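PDB 4OC8: restriction endonuclease AspBHI from Azoarcus sp., which acts as a DNA modification-dependent restriction endonuclease, probably binding DNA and cutting it. Local coordinates for residues Val171-Val179 / Gly208-Pro216. Numbering follows the deposited sequence.
Sequences VFTILDEAV and GGIRPLMAP
Leu175 and Pro212 form a single isolated beta bridge, CA to CA 4.8 Å, where residues 173-177 and 210-213 run 66° apart. Two backbone bonds flank it: Leu213 N donates to Ile174 O (2.9 Å, 162° at the hydrogen), and Asp176 N, in a somewhat more bent bond, to Arg211 O (2.9 Å). In Thr173, chi1 of -67° sets the methyl CG2 anti to the backbone N, where it meets Ile210 CG2 at 3.7 Å and also touches the Pro212 ring at CB, and leaves OG1 beside the N to bond Gly143 O. Leu175 CD2 packs against the same Ile210 methyl (4.0 Å). Beyond the bridge, Leu213 CD1 reaches Ile174 CG2 at 4.0 Å, and its isobutyl group also packs on Trp157 of the second subunit. Replacing Leu213 with alanine would probably open a gap beside Ile174 and take away part of the apolar cover of that tryptophan. Asp176 lays CB against Arg211 CD (3.8 Å) without pairing the charges; its OD1 instead accepts a bond from the indole of the same Trp157. With Asp176 centring an inverse gamma turn, the arrangement ties strand 163-174 and the turn after it to the loop following helix 199-207, within a tetramer interface where Arg211 and Pro212 meet the third subunit.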
loop_
_atom_site.group_PDB
_atom_site.type_symbol
_atom_site.label_atom_id
_atom_site.label_comp_id
_atom_site.label_asym_id
_atom_site.label_seq_id
_atom_site.Cartn_x
_atom_site.Cartn_y
_atom_site.Cartn_z
ATOM N N VAL A 171 -12.317 -2.488 -16.015
ATOM C CA VAL A 171 -12.630 -2.446 -14.590
ATOM C C VAL A 171 -14.093 -2.068 -14.365
ATOM O O VAL A 171 -14.567 -1.045 -14.862
ATOM C CB VAL A 171 -11.711 -1.463 -13.826
ATOM C CG1 VAL A 171 -12.066 -1.442 -12.351
ATOM C CG2 VAL A 171 -10.255 -1.846 -14.010
ATOM N N PHE A 172 -14.805 -2.914 -13.630
ATOM C CA PHE A 172 -16.180 -2.631 -13.239
ATOM C C PHE A 172 -16.264 -2.602 -11.720
ATOM O O PHE A 172 -15.363 -3.084 -11.035
ATOM C CB PHE A 172 -17.137 -3.694 -13.791
ATOM C CG PHE A 172 -17.210 -3.725 -15.290
ATOM C CD1 PHE A 172 -18.171 -2.991 -15.967
ATOM C CD2 PHE A 172 -16.319 -4.488 -16.024
ATOM C CE1 PHE A 172 -18.240 -3.018 -17.355
ATOM C CE2 PHE A 172 -16.382 -4.518 -17.409
ATOM C CZ PHE A 172 -17.344 -3.779 -18.074
ATOM N N THR A 173 -17.342 -2.030 -11.196
ATOM C CA THR A 173 -17.600 -2.073 -9.760
ATOM C C THR A 173 -19.007 -2.600 -9.492
ATOM O O THR A 173 -19.979 -2.104 -10.060
ATOM C CB THR A 173 -17.438 -0.689 -9.100
ATOM O OG1 THR A 173 -16.061 -0.290 -9.142
ATOM C CG2 THR A 173 -17.897 -0.735 -7.654
ATOM N N ILE A 174 -19.098 -3.621 -8.645
ATOM C CA ILE A 174 -20.378 -4.149 -8.195
ATOM C C ILE A 174 -21.068 -3.158 -7.259
ATOM O O ILE A 174 -20.522 -2.803 -6.210
ATOM C CB ILE A 174 -20.188 -5.455 -7.416
ATOM C CG1 ILE A 174 -19.318 -6.432 -8.206
ATOM C CG2 ILE A 174 -21.521 -6.068 -7.080
ATOM C CD1 ILE A 174 -19.896 -6.825 -9.530
ATOM N N LEU A 175 -22.270 -2.720 -7.640
ATOM C CA LEU A 175 -23.065 -1.800 -6.827
ATOM C C LEU A 175 -23.608 -2.482 -5.573
ATOM O O LEU A 175 -23.866 -3.681 -5.580
ATOM C CB LEU A 175 -24.224 -1.233 -7.647
ATOM C CG LEU A 175 -23.874 -0.176 -8.695
ATOM C CD1 LEU A 175 -25.131 0.321 -9.394
ATOM C CD2 LEU A 175 -23.122 0.975 -8.058
ATOM N N ASP A 176 -23.791 -1.710 -4.504
ATOM C CA ASP A 176 -24.325 -2.235 -3.241
ATOM C C ASP A 176 -25.827 -2.504 -3.302
ATOM O O ASP A 176 -26.625 -1.691 -2.848
ATOM C CB ASP A 176 -24.027 -1.292 -2.072
ATOM C CG ASP A 176 -24.335 -1.918 -0.721
ATOM O OD1 ASP A 176 -24.799 -3.074 -0.680
ATOM O OD2 ASP A 176 -24.106 -1.242 0.307
ATOM N N GLU A 177 -26.194 -3.666 -3.839
ATOM C CA GLU A 177 -27.577 -4.124 -3.878
ATOM C C GLU A 177 -27.598 -5.629 -3.644
ATOM O O GLU A 177 -26.937 -6.369 -4.361
ATOM C CB GLU A 177 -28.221 -3.808 -5.232
ATOM C CG GLU A 177 -28.280 -2.323 -5.566
ATOM C CD GLU A 177 -29.285 -1.553 -4.711
ATOM O OE1 GLU A 177 -30.217 -2.177 -4.158
ATOM O OE2 GLU A 177 -29.147 -0.315 -4.600
ATOM N N ALA A 178 -28.355 -6.083 -2.650
ATOM C CA ALA A 178 -28.404 -7.510 -2.333
ATOM C C ALA A 178 -29.311 -8.288 -3.285
ATOM O O ALA A 178 -29.060 -9.458 -3.575
ATOM C CB ALA A 178 -28.835 -7.728 -0.890
ATOM N N VAL A 179 -30.370 -7.642 -3.764
ATOM C CA VAL A 179 -31.322 -8.309 -4.648
ATOM C C VAL A 179 -31.680 -7.469 -5.871
ATOM O O VAL A 179 -32.086 -6.308 -5.759
ATOM C CB VAL A 179 -32.623 -8.693 -3.912
ATOM C CG1 VAL A 179 -33.573 -9.378 -4.870
ATOM C CG2 VAL A 179 -32.326 -9.597 -2.719
ATOM N N GLY A 208 -23.572 10.001 -11.362
ATOM C CA GLY A 208 -22.343 9.399 -11.842
ATOM C C GLY A 208 -21.569 8.709 -10.734
ATOM O O GLY A 208 -20.584 8.010 -10.986
ATOM N N GLY A 209 -22.015 8.902 -9.498
ATOM C CA GLY A 209 -21.321 8.353 -8.351
ATOM C C GLY A 209 -21.521 6.857 -8.189
ATOM O O GLY A 209 -22.515 6.288 -8.653
ATOM N N ILE A 210 -20.569 6.220 -7.515
ATOM C CA ILE A 210 -20.598 4.775 -7.339
ATOM C C ILE A 210 -20.609 4.384 -5.864
ATOM O O ILE A 210 -19.717 4.767 -5.107
ATOM C CB ILE A 210 -19.375 4.107 -7.999
ATOM C CG1 ILE A 210 -19.293 4.466 -9.481
ATOM C CG2 ILE A 210 -19.434 2.604 -7.826
ATOM C CD1 ILE A 210 -18.168 3.782 -10.196
ATOM N N ARG A 211 -21.626 3.625 -5.464
ATOM C CA ARG A 211 -21.665 3.042 -4.132
ATOM C C ARG A 211 -21.320 1.561 -4.221
ATOM O O ARG A 211 -22.167 0.744 -4.584
ATOM C CB ARG A 211 -23.041 3.212 -3.487
ATOM C CG ARG A 211 -23.158 2.502 -2.144
ATOM C CD ARG A 211 -24.590 2.424 -1.657
ATOM N NE ARG A 211 -25.158 3.747 -1.429
ATOM C CZ ARG A 211 -24.981 4.457 -0.319
ATOM N NH1 ARG A 211 -24.244 3.974 0.676
ATOM N NH2 ARG A 211 -25.539 5.653 -0.206
ATOM N N PRO A 212 -20.069 1.209 -3.892
ATOM C CA PRO A 212 -19.566 -0.158 -4.047
ATOM C C PRO A 212 -20.088 -1.129 -3.001
ATOM O O PRO A 212 -20.328 -0.732 -1.861
ATOM C CB PRO A 212 -18.062 0.014 -3.862
ATOM C CG PRO A 212 -17.931 1.211 -3.014
ATOM C CD PRO A 212 -19.006 2.134 -3.470
ATOM N N LEU A 213 -20.253 -2.389 -3.397
ATOM C CA LEU A 213 -20.566 -3.461 -2.465
ATOM C C LEU A 213 -19.256 -3.968 -1.867
ATOM O O LEU A 213 -18.549 -4.763 -2.484
ATOM C CB LEU A 213 -21.295 -4.599 -3.180
ATOM C CG LEU A 213 -22.080 -5.642 -2.372
ATOM C CD1 LEU A 213 -22.822 -6.574 -3.316
ATOM C CD2 LEU A 213 -21.204 -6.456 -1.438
ATOM N N MET A 214 -18.949 -3.527 -0.654
ATOM C CA MET A 214 -17.693 -3.881 -0.018
ATOM C C MET A 214 -17.892 -4.930 1.070
ATOM O O MET A 214 -18.554 -4.680 2.080
ATOM C CB MET A 214 -17.019 -2.622 0.528
ATOM C CG MET A 214 -16.904 -1.537 -0.526
ATOM S SD MET A 214 -15.779 -0.198 -0.107
ATOM C CE MET A 214 -14.216 -1.064 -0.045
ATOM N N ALA A 215 -17.318 -6.109 0.851
ATOM C CA ALA A 215 -17.489 -7.231 1.768
ATOM C C ALA A 215 -16.152 -7.809 2.243
ATOM O O ALA A 215 -15.718 -8.855 1.761
ATOM C CB ALA A 215 -18.338 -8.312 1.116
ATOM N N PRO A 216 -15.504 -7.129 3.203
ATOM C CA PRO A 216 -14.208 -7.546 3.748
ATOM C C PRO A 216 -14.236 -8.986 4.233
ATOM O O PRO A 216 -15.250 -9.433 4.770
ATOM C CB PRO A 216 -14.008 -6.600 4.930
ATOM C CG PRO A 216 -14.798 -5.400 4.585
ATOM C CD PRO A 216 -15.999 -5.902 3.848
#